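Local structure of putative uncharacterized protein (Pseudomonas phage 201phi2-1, 3R4V) at residues I78-A81 with D82-V86; M134-L137 with E138-V142; R159-E162 with S163-D166. The protein is of unassigned function but belongs to the phage tubulin-like proteins and holds guanosine-5'-diphosphate in a tubulin-type nucleotide-binding fold. One frame throughout, in Å; residues are numbered along the deposited sequence.

Contact 1. Residues I78-A81 with D82-V86; sequences IPEA and DFYIV
Tyr84 turns its phenol back across the chain reversal at Asp82 and accepts a hydrogen bond from the backbone N of Ala81, three residues earlier. The bond, Ala81 N to Tyr84 OH, is 2.9 Å long with an N-H...O angle of 155°. The same alanine makes a CH-pi contact: its CB lies over one face of the tyrosine ring, displaced toward the rim, 4.2 Å from the ring centroid. Ile78 meets the ring differently, its CG2 coming up to the edge at CE1 (4.1 Å), with the Pro79 carbonyl oxygen also near the ring plane. Tyr84 thus touches each residue from Ile78 to Ala81. With CG beside the backbone N (chi1 -53°), the tyrosine side chain runs back along the loop that delivers the strand. That loop leads from helix 71-76 into strand 84-89, a parallel strand lying between 6-10 and 113-119 in the nucleotide-binding sheet of this tubulin-like fold, so the contact sits where the chain enters the sheet.

A water in the plane of the tyrosine ring extends the polar network, hydrogen-bonded to Tyr84 OH at 2.8 Å and donating to Glu80 OE1 at 2.9 Å. The glutamate chain bends at chi2 (-68°), and its carboxylate stands almost perpendicular to the ring. Arg109 forms the next shell: its guanidinium hydrogen-bonds both Tyr84 OH and the carbonyl oxygen of Ile78, which adds a further bond to the phenol oxygen and may polarise it. Cys6 of strand 6-10 touches Ile78, Ala81 and Tyr84, while Gln181 hydrogen-bonds the carboxylate of Asp82 at the turn.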
ATOM      1  N   ILE A  78     -13.480 -12.279   2.660  1.00 32.39           N
ATOM      2  CA  ILE A  78     -13.553 -10.867   2.284  1.00 29.80           C
ATOM      3  C   ILE A  78     -14.813 -10.628   1.472  1.00 32.72           C
ATOM      4  O   ILE A  78     -14.929 -11.094   0.345  1.00 38.39           O
ATOM      5  CB  ILE A  78     -12.297 -10.412   1.496  1.00 30.25           C
ATOM      6  CG1 ILE A  78     -11.034 -10.641   2.335  1.00 30.04           C
ATOM      7  CG2 ILE A  78     -12.426  -8.942   1.074  1.00 22.62           C
ATOM      8  CD1 ILE A  78      -9.724 -10.422   1.569  1.00 25.80           C
ATOM      9  N   PRO A  79     -15.780  -9.911   2.055  1.00 37.95           N
ATOM     10  CA  PRO A  79     -17.075  -9.686   1.407  1.00 39.37           C
ATOM     11  C   PRO A  79     -16.931  -8.925   0.096  1.00 29.71           C
ATOM     12  O   PRO A  79     -15.947  -8.216  -0.092  1.00 33.53           O
ATOM     13  CB  PRO A  79     -17.823  -8.801   2.410  1.00 40.42           C
ATOM     14  CG  PRO A  79     -17.081  -8.924   3.692  1.00 46.33           C
ATOM     15  CD  PRO A  79     -15.661  -9.190   3.331  1.00 39.94           C
ATOM     16  N   GLU A  80     -17.902  -9.076  -0.797  1.00 35.52           N
ATOM     17  CA  GLU A  80     -17.987  -8.227  -1.977  1.00 36.08           C
ATOM     18  C   GLU A  80     -18.224  -6.796  -1.522  1.00 39.40           C
ATOM     19  O   GLU A  80     -19.085  -6.539  -0.677  1.00 37.52           O
ATOM     20  CB  GLU A  80     -19.128  -8.671  -2.894  1.00 41.49           C
ATOM     21  CG  GLU A  80     -18.936 -10.042  -3.537  1.00 54.69           C
ATOM     22  CD  GLU A  80     -17.801 -10.070  -4.554  1.00 64.91           C
ATOM     23  OE1 GLU A  80     -17.551  -9.030  -5.208  1.00 62.39           O
ATOM     24  OE2 GLU A  80     -17.159 -11.136  -4.701  1.00 65.89           O
ATOM     25  N   ALA A  81     -17.457  -5.864  -2.070  1.00 33.94           N
ATOM     26  CA  ALA A  81     -17.632  -4.458  -1.721  1.00 36.69           C
ATOM     27  C   ALA A  81     -17.531  -3.562  -2.944  1.00 36.99           C
ATOM     28  O   ALA A  81     -16.943  -3.940  -3.958  1.00 39.25           O
ATOM     29  CB  ALA A  81     -16.621  -4.041  -0.669  1.00 29.35           C
ATOM     30  N   ASP A  82     -18.112  -2.372  -2.841  1.00 30.01           N
ATOM     31  CA  ASP A  82     -18.050  -1.389  -3.914  1.00 29.94           C
ATOM     32  C   ASP A  82     -16.665  -0.757  -4.066  1.00 27.06           C
ATOM     33  O   ASP A  82     -16.343  -0.198  -5.115  1.00 30.93           O
ATOM     34  CB  ASP A  82     -19.096  -0.296  -3.700  1.00 34.19           C
ATOM     35  CG  ASP A  82     -20.517  -0.791  -3.935  1.00 41.47           C
ATOM     36  OD1 ASP A  82     -20.689  -1.733  -4.739  1.00 39.18           O
ATOM     37  OD2 ASP A  82     -21.455  -0.236  -3.314  1.00 38.63           O
ATOM     38  N   PHE A  83     -15.856  -0.821  -3.012  1.00 29.68           N
ATOM     39  CA  PHE A  83     -14.508  -0.275  -3.063  1.00 23.82           C
ATOM     40  C   PHE A  83     -13.658  -0.990  -2.030  1.00 21.36           C
ATOM     41  O   PHE A  83     -14.174  -1.452  -1.017  1.00 24.88           O
ATOM     42  CB  PHE A  83     -14.553   1.236  -2.773  1.00 25.94           C
ATOM     43  CG  PHE A  83     -13.292   1.973  -3.140  1.00 26.57           C
ATOM     44  CD1 PHE A  83     -13.099   2.468  -4.426  1.00 19.92           C
ATOM     45  CD2 PHE A  83     -12.309   2.193  -2.198  1.00 21.42           C
ATOM     46  CE1 PHE A  83     -11.941   3.162  -4.760  1.00 24.27           C
ATOM     47  CE2 PHE A  83     -11.149   2.881  -2.523  1.00 20.42           C
ATOM     48  CZ  PHE A  83     -10.964   3.375  -3.804  1.00 21.75           C
ATOM     49  N   TYR A  84     -12.357  -1.121  -2.289  1.00 21.50           N
ATOM     50  CA  TYR A  84     -11.468  -1.718  -1.293  1.00 21.12           C
ATOM     51  C   TYR A  84     -10.265  -0.829  -1.032  1.00 21.61           C
ATOM     52  O   TYR A  84      -9.820  -0.090  -1.899  1.00 23.00           O
ATOM     53  CB  TYR A  84     -10.955  -3.099  -1.734  1.00 19.05           C
ATOM     54  CG  TYR A  84     -12.034  -4.094  -2.140  1.00 24.54           C
ATOM     55  CD1 TYR A  84     -12.399  -5.150  -1.299  1.00 21.09           C
ATOM     56  CD2 TYR A  84     -12.674  -3.986  -3.369  1.00 21.83           C
ATOM     57  CE1 TYR A  84     -13.381  -6.075  -1.680  1.00 24.54           C
ATOM     58  CE2 TYR A  84     -13.647  -4.904  -3.753  1.00 28.33           C
ATOM     59  CZ  TYR A  84     -14.000  -5.935  -2.903  1.00 31.07           C
ATOM     60  OH  TYR A  84     -14.960  -6.833  -3.304  1.00 36.75           O
ATOM     61  N   ILE A  85      -9.720  -0.928   0.164  1.00 22.03           N
ATOM     62  CA  ILE A  85      -8.458  -0.272   0.470  1.00 20.39           C
ATOM     63  C   ILE A  85      -7.517  -1.356   0.982  1.00 18.54           C
ATOM     64  O   ILE A  85      -7.892  -2.128   1.867  1.00 24.98           O
ATOM     65  CB  ILE A  85      -8.656   0.799   1.540  1.00 21.71           C
ATOM     66  CG1 ILE A  85      -9.653   1.855   1.037  1.00 18.63           C
ATOM     67  CG2 ILE A  85      -7.314   1.426   1.949  1.00 19.72           C
ATOM     68  CD1 ILE A  85     -10.120   2.841   2.093  1.00 25.47           C
ATOM     69  N   VAL A  86      -6.306  -1.423   0.433  1.00 19.85           N
ATOM     70  CA  VAL A  86      -5.326  -2.423   0.866  1.00 22.53           C
ATOM     71  C   VAL A  86      -4.094  -1.737   1.463  1.00 20.92           C
ATOM     72  O   VAL A  86      -3.641  -0.734   0.934  1.00 23.89           O
ATOM     73  CB  VAL A  86      -4.854  -3.259  -0.306  1.00 17.66           C
ATOM     74  CG1 VAL A  86      -4.071  -4.471   0.211  1.00 19.07           C
ATOM     75  CG2 VAL A  86      -6.036  -3.696  -1.150  1.00 20.98           C
TER
HETATM   76  O   HOH W   1     -15.868  -6.732  -5.964  1.00 36.88           O
HETATM   77  O   HOH W   2     -15.062  -2.819  -6.269  1.00 31.85           O

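Contact 2. Residues M134-L137 with E138-V142; sequences MKTL and EAIAV
Thr136 and Ile140, one helical turn apart, lie side by side and point the same way, with Thr136 CG2 3.9 Å from Ile140 CD1. This is the close-fitting part of the contact. Ile140 CG1 also rests against the carbonyl oxygen of Thr136 at 3.3 Å, and that oxygen accepts the amide hydrogen of Ile140 (N to O 2.9 Å, N-H...O 162°). With OG1 beside the backbone N (chi1 -67°), the threonine methyl falls anti to it and lies against the isoleucine, and OG1 is left to bond back to the carbonyl of Asp132. Pro100 of helix 95-108 packs on Thr136, Leu137 and Ile140, while Ile148 of strand 148-154 touches Leu137, Ile140 and Ala141, the inner face of the helix in its beta-alpha-beta unit.

The side carrying Lys135, Ala139 and Val142 is looser and exposed. There the turns are joined through the backbone, as in the bond from Ala139 N to Lys135 O (2.8 Å). Glu138 stands at the border: bent at chi2 (92°), it carries OE1 to the backbone N of Val208.

Four successive amide-to-carbonyl bonds, from Met134–Glu138 to Leu137–Ala141, satisfy the backbone here, and the polar ends of Thr136 and Glu138 are likewise tied to backbone atoms, those of Asp132 and Val208.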
ATOM      1  N   MET A 134       7.346  -3.552  -5.500  1.00 14.57           N
ATOM      2  CA  MET A 134       6.897  -2.574  -6.498  1.00 17.48           C
ATOM      3  C   MET A 134       6.836  -3.254  -7.875  1.00 17.11           C
ATOM      4  O   MET A 134       5.876  -3.065  -8.614  1.00 15.43           O
ATOM      5  CB  MET A 134       7.808  -1.360  -6.542  1.00 18.04           C
ATOM      6  CG  MET A 134       7.639  -0.414  -5.344  1.00 17.37           C
ATOM      7  SD  MET A 134       6.005   0.365  -5.314  1.00 19.31           S
ATOM      8  CE  MET A 134       6.234   1.517  -6.671  1.00 18.35           C
ATOM      9  N   LYS A 135       7.865  -4.036  -8.201  1.00 15.65           N
ATOM     10  CA  LYS A 135       7.874  -4.794  -9.463  1.00 15.88           C
ATOM     11  C   LYS A 135       6.703  -5.769  -9.536  1.00 16.64           C
ATOM     12  O   LYS A 135       6.063  -5.908 -10.584  1.00 16.30           O
ATOM     13  CB  LYS A 135       9.192  -5.553  -9.626  1.00 15.58           C
ATOM     14  CG  LYS A 135      10.357  -4.675 -10.051  1.00 16.58           C
ATOM     15  CD  LYS A 135      11.651  -5.488 -10.129  1.00 19.65           C
ATOM     16  CE  LYS A 135      12.820  -4.639 -10.603  1.00 26.58           C
ATOM     17  NZ  LYS A 135      12.736  -4.352 -12.076  1.00 29.85           N
ATOM     18  N   THR A 136       6.420  -6.443  -8.421  1.00 14.26           N
ATOM     19  CA  THR A 136       5.230  -7.292  -8.307  1.00 16.48           C
ATOM     20  C   THR A 136       3.961  -6.538  -8.684  1.00 18.54           C
ATOM     21  O   THR A 136       3.142  -7.029  -9.464  1.00 16.46           O
ATOM     22  CB  THR A 136       5.083  -7.856  -6.862  1.00 16.34           C
ATOM     23  OG1 THR A 136       6.163  -8.763  -6.593  1.00 18.38           O
ATOM     24  CG2 THR A 136       3.782  -8.604  -6.704  1.00 17.00           C
ATOM     25  N   LEU A 137       3.779  -5.345  -8.117  1.00 14.92           N
ATOM     26  CA  LEU A 137       2.570  -4.582  -8.418  1.00 15.87           C
ATOM     27  C   LEU A 137       2.528  -4.188  -9.898  1.00 14.16           C
ATOM     28  O   LEU A 137       1.466  -4.191 -10.535  1.00 16.32           O
ATOM     29  CB  LEU A 137       2.455  -3.362  -7.509  1.00 13.59           C
ATOM     30  CG  LEU A 137       2.296  -3.768  -6.038  1.00 13.77           C
ATOM     31  CD1 LEU A 137       2.301  -2.517  -5.155  1.00 14.17           C
ATOM     32  CD2 LEU A 137       1.028  -4.609  -5.773  1.00 14.41           C
ATOM     33  N   GLU A 138       3.691  -3.897 -10.462  1.00 12.37           N
ATOM     34  CA  GLU A 138       3.756  -3.550 -11.886  1.00 15.64           C
ATOM     35  C   GLU A 138       3.353  -4.772 -12.713  1.00 18.90           C
ATOM     36  O   GLU A 138       2.583  -4.648 -13.676  1.00 17.27           O
ATOM     37  CB  GLU A 138       5.160  -3.032 -12.284  1.00 14.44           C
ATOM     38  CG  GLU A 138       5.314  -2.604 -13.762  1.00 15.26           C
ATOM     39  CD  GLU A 138       5.032  -1.126 -13.982  1.00 16.99           C
ATOM     40  OE1 GLU A 138       4.162  -0.564 -13.274  1.00 17.73           O
ATOM     41  OE2 GLU A 138       5.696  -0.510 -14.839  1.00 19.38           O
ATOM     42  N   ALA A 139       3.864  -5.950 -12.344  1.00 14.81           N
ATOM     43  CA  ALA A 139       3.553  -7.167 -13.094  1.00 21.00           C
ATOM     44  C   ALA A 139       2.057  -7.439 -13.023  1.00 19.82           C
ATOM     45  O   ALA A 139       1.434  -7.796 -14.020  1.00 22.51           O
ATOM     46  CB  ALA A 139       4.348  -8.370 -12.568  1.00 21.32           C
ATOM     47  N   ILE A 140       1.477  -7.247 -11.843  1.00 15.13           N
ATOM     48  CA  ILE A 140       0.039  -7.430 -11.681  1.00 18.12           C
ATOM     49  C   ILE A 140      -0.745  -6.436 -12.543  1.00 17.92           C
ATOM     50  O   ILE A 140      -1.710  -6.820 -13.214  1.00 20.46           O
ATOM     51  CB  ILE A 140      -0.374  -7.367 -10.190  1.00 18.19           C
ATOM     52  CG1 ILE A 140       0.228  -8.577  -9.459  1.00 19.33           C
ATOM     53  CG2 ILE A 140      -1.896  -7.327 -10.061  1.00 20.73           C
ATOM     54  CD1 ILE A 140       0.071  -8.561  -7.926  1.00 19.05           C
ATOM     55  N   ALA A 141      -0.334  -5.168 -12.540  1.00 17.06           N
ATOM     56  CA  ALA A 141      -0.994  -4.159 -13.367  1.00 17.33           C
ATOM     57  C   ALA A 141      -1.025  -4.621 -14.828  1.00 20.61           C
ATOM     58  O   ALA A 141      -2.070  -4.572 -15.488  1.00 22.73           O
ATOM     59  CB  ALA A 141      -0.302  -2.820 -13.247  1.00 18.19           C
ATOM     60  N   VAL A 142       0.117  -5.086 -15.317  1.00 18.84           N
ATOM     61  CA  VAL A 142       0.192  -5.636 -16.679  1.00 23.52           C
ATOM     62  C   VAL A 142      -0.652  -6.908 -16.907  1.00 29.33           C
ATOM     63  O   VAL A 142      -1.434  -6.987 -17.858  1.00 25.37           O
ATOM     64  CB  VAL A 142       1.652  -5.923 -17.061  1.00 25.22           C
ATOM     65  CG1 VAL A 142       1.724  -6.580 -18.447  1.00 32.71           C
ATOM     66  CG2 VAL A 142       2.430  -4.643 -17.030  1.00 23.05           C
TER

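Contact 3. Residues R159-E162 with S163-D166; sequences RSYE and SIND. With GDP (guanosine-5'-diphosphate), chain B.
Extended from CG to NE and with CG anti to the backbone N (chi1 -171°), Arg159, in the conformer described here, one of two, reaches across Ile164 to Ser163, bringing NE to Ser163 OG at 2.9 Å. The serine oxygen lies in the guanidinium plane and the bond is nearly straight (168°); Ile164 CG1 lies over the rim of one face of the same group, and NH2 also forms a salt bridge with Glu167. Ser160 is the N-cap: its OG, turned between backbone N and carbonyl carbon (chi1 72°), accepts from Ser163 N at 2.9 Å.

The same turn also meets the guanine of GDP. Asn165 OD1 accepts from GDP N1 (2.7 Å) while its ND2 donates to GDP O6 (2.9 Å), a pair of hydrogen bonds at the base edge. Tyr161 lays its ring over the base, with GDP C4 3.6 Å above the ring plane and offset toward the rim, and its OH hydrogen-bonds Glu122. Ile164 CG2 approaches GDP N2 at 3.4 Å. The carboxylates of Glu162 and Asp166 are close, but Lys20 forms salt bridges with both.

The turn opens helix 161-178 just after strand 148-154, and Asn165 packs against Asn16 and Val17 of helix 11-18.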
ATOM      1  N   ARG A 159      11.989   9.684  11.358  0.73 53.36           N
ATOM      2  CA  ARG A 159      10.564   9.773  11.642  0.73 49.68           C
ATOM      3  C   ARG A 159      10.049   8.480  12.265  0.73 44.60           C
ATOM      4  O   ARG A 159      10.337   7.392  11.765  0.73 41.84           O
ATOM      5  CB  ARG A 159       9.789  10.082  10.363  0.73 52.09           C
ATOM      6  CG  ARG A 159       8.332  10.395  10.599  0.73 53.40           C
ATOM      7  CD  ARG A 159       7.661  10.883   9.328  0.73 48.23           C
ATOM      8  NE  ARG A 159       6.247  11.151   9.556  0.73 45.24           N
ATOM      9  CZ  ARG A 159       5.358  11.326   8.586  0.73 40.29           C
ATOM     10  NH1 ARG A 159       5.741  11.260   7.319  0.73 44.13           N
ATOM     11  NH2 ARG A 159       4.089  11.558   8.885  0.73 42.43           N
ATOM     12  N   SER A 160       9.281   8.596  13.346  1.00 41.36           N
ATOM     13  CA  SER A 160       8.805   7.408  14.045  1.00 43.99           C
ATOM     14  C   SER A 160       7.793   6.648  13.195  1.00 45.21           C
ATOM     15  O   SER A 160       7.066   7.245  12.391  1.00 38.93           O
ATOM     16  CB  SER A 160       8.170   7.787  15.382  1.00 50.29           C
ATOM     17  OG  SER A 160       6.914   8.414  15.193  1.00 43.60           O
ATOM     18  N   TYR A 161       7.745   5.332  13.369  1.00 35.90           N
ATOM     19  CA  TYR A 161       6.747   4.528  12.676  1.00 34.75           C
ATOM     20  C   TYR A 161       5.356   4.938  13.156  1.00 35.13           C
ATOM     21  O   TYR A 161       4.376   4.865  12.415  1.00 29.42           O
ATOM     22  CB  TYR A 161       6.995   3.037  12.913  1.00 32.83           C
ATOM     23  CG  TYR A 161       8.263   2.518  12.267  1.00 38.18           C
ATOM     24  CD1 TYR A 161       8.963   3.285  11.343  1.00 40.58           C
ATOM     25  CD2 TYR A 161       8.756   1.253  12.575  1.00 40.99           C
ATOM     26  CE1 TYR A 161      10.127   2.810  10.746  1.00 39.75           C
ATOM     27  CE2 TYR A 161       9.919   0.772  11.983  1.00 37.14           C
ATOM     28  CZ  TYR A 161      10.600   1.554  11.071  1.00 41.33           C
ATOM     29  OH  TYR A 161      11.758   1.076  10.486  1.00 42.57           O
ATOM     30  N   GLU A 162       5.279   5.383  14.401  1.00 36.17           N
ATOM     31  CA  GLU A 162       4.026   5.867  14.961  1.00 43.47           C
ATOM     32  C   GLU A 162       3.502   7.056  14.155  1.00 45.00           C
ATOM     33  O   GLU A 162       2.323   7.112  13.794  1.00 40.11           O
ATOM     34  CB  GLU A 162       4.230   6.294  16.414  1.00 52.15           C
ATOM     35  CG  GLU A 162       2.969   6.814  17.069  1.00 60.63           C
ATOM     36  CD  GLU A 162       1.933   5.725  17.258  1.00 74.86           C
ATOM     37  OE1 GLU A 162       2.304   4.531  17.190  1.00 72.74           O
ATOM     38  OE2 GLU A 162       0.748   6.062  17.471  1.00 81.91           O
ATOM     39  N   SER A 163       4.388   8.008  13.883  1.00 35.15           N
ATOM     40  CA  SER A 163       4.032   9.186  13.098  1.00 40.16           C
ATOM     41  C   SER A 163       3.580   8.797  11.691  1.00 39.33           C
ATOM     42  O   SER A 163       2.548   9.264  11.194  1.00 34.61           O
ATOM     43  CB  SER A 163       5.220  10.150  13.031  1.00 44.59           C
ATOM     44  OG  SER A 163       4.981  11.210  12.122  1.00 50.28           O
ATOM     45  N   ILE A 164       4.348   7.925  11.049  1.00 31.75           N
ATOM     46  CA  ILE A 164       4.020   7.512   9.699  1.00 28.62           C
ATOM     47  C   ILE A 164       2.676   6.789   9.681  1.00 31.63           C
ATOM     48  O   ILE A 164       1.841   7.028   8.799  1.00 29.26           O
ATOM     49  CB  ILE A 164       5.149   6.639   9.098  1.00 23.95           C
ATOM     50  CG1 ILE A 164       6.389   7.502   8.870  1.00 36.08           C
ATOM     51  CG2 ILE A 164       4.706   5.986   7.788  1.00 23.57           C
ATOM     52  CD1 ILE A 164       7.690   6.794   9.146  1.00 38.83           C
ATOM     53  N   ASN A 165       2.456   5.917  10.663  1.00 30.73           N
ATOM     54  CA  ASN A 165       1.210   5.153  10.731  1.00 31.68           C
ATOM     55  C   ASN A 165       0.013   6.084  10.920  1.00 27.88           C
ATOM     56  O   ASN A 165      -1.048   5.878  10.328  1.00 28.05           O
ATOM     57  CB  ASN A 165       1.253   4.129  11.865  1.00 31.58           C
ATOM     58  CG  ASN A 165       2.165   2.953  11.564  1.00 27.98           C
ATOM     59  OD1 ASN A 165       2.742   2.856  10.479  1.00 30.04           O
ATOM     60  ND2 ASN A 165       2.300   2.048  12.532  1.00 30.56           N
ATOM     61  N   ASP A 166       0.189   7.105  11.758  1.00 28.14           N
ATOM     62  CA  ASP A 166      -0.862   8.099  11.975  1.00 32.00           C
ATOM     63  C   ASP A 166      -1.235   8.792  10.664  1.00 33.83           C
ATOM     64  O   ASP A 166      -2.414   8.984  10.365  1.00 31.94           O
ATOM     65  CB  ASP A 166      -0.437   9.138  13.029  1.00 39.11           C
ATOM     66  CG  ASP A 166      -0.582   8.625  14.456  1.00 50.25           C
ATOM     67  OD1 ASP A 166      -1.309   7.632  14.668  1.00 54.34           O
ATOM     68  OD2 ASP A 166       0.021   9.225  15.374  1.00 49.55           O
TER
HETATM   69  PB  GDP B 400       5.917  -8.188   7.621  1.00 24.95           P
HETATM   70  O1B GDP B 400       5.110  -8.574   8.840  1.00 20.27           O
HETATM   71  O2B GDP B 400       4.961  -7.791   6.529  1.00 25.05           O
HETATM   72  O3B GDP B 400       6.812  -9.346   7.195  1.00 22.68           O
HETATM   73  O3A GDP B 400       6.898  -6.978   7.985  1.00 22.53           O
HETATM   74  PA  GDP B 400       6.505  -5.633   8.776  1.00 24.15           P
HETATM   75  O1A GDP B 400       6.167  -5.880  10.236  1.00 25.96           O
HETATM   76  O2A GDP B 400       5.406  -4.897   8.063  1.00 26.17           O
HETATM   77  O5' GDP B 400       7.881  -4.865   8.684  1.00 19.85           O
HETATM   78  C5' GDP B 400       8.517  -4.598   7.422  1.00 19.54           C
HETATM   79  C4' GDP B 400       9.386  -3.350   7.522  1.00 23.49           C
HETATM   80  O4' GDP B 400       8.548  -2.191   7.626  1.00 24.22           O
HETATM   81  C3' GDP B 400      10.261  -3.321   8.764  1.00 26.45           C
HETATM   82  O3' GDP B 400      11.543  -3.876   8.485  1.00 23.04           O
HETATM   83  C2' GDP B 400      10.370  -1.843   9.072  1.00 23.43           C
HETATM   84  O2' GDP B 400      11.380  -1.240   8.264  1.00 28.23           O
HETATM   85  C1' GDP B 400       9.059  -1.261   8.595  1.00 24.88           C
HETATM   86  N9  GDP B 400       8.023  -1.221   9.649  1.00 30.46           N
HETATM   87  C8  GDP B 400       7.772  -2.151  10.602  1.00 26.88           C
HETATM   88  N7  GDP B 400       6.707  -1.788  11.361  1.00 29.06           N
HETATM   89  C5  GDP B 400       6.240  -0.615  10.876  1.00 29.28           C
HETATM   90  C6  GDP B 400       5.134   0.316  11.192  1.00 27.17           C
HETATM   91  O6  GDP B 400       4.352   0.080  12.135  1.00 32.05           O
HETATM   92  N1  GDP B 400       5.005   1.421  10.434  1.00 25.03           N
HETATM   93  C2  GDP B 400       5.842   1.694   9.408  1.00 25.30           C
HETATM   94  N2  GDP B 400       5.663   2.819   8.667  1.00 25.78           N
HETATM   95  N3  GDP B 400       6.869   0.882   9.063  1.00 23.60           N
HETATM   96  C4  GDP B 400       7.105  -0.261   9.746  1.00 31.18           C

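In the fold
The three contacts follow one another along the chain without touching. Contact 3 belongs to the GDP pocket itself, supplying Tyr161, Ile164 and Asn165, whereas contact 2 stands back from it, with the Leu137 side chain about 13 Å from the nucleotide. Contacts 2 and 3 lie on opposite sides of the chain's centre, their own centres about 27 Å apart, yet strand 148-154 connects their two helices in sequence. Contact 1 introduces strand 84-89 of the same sheet; its centre is about 20 Å from that of contact 2 and about 26 Å from that of contact 3. Ile85 and Phe83 nevertheless pack on the later part of helix 161-178, which contact 3 begins.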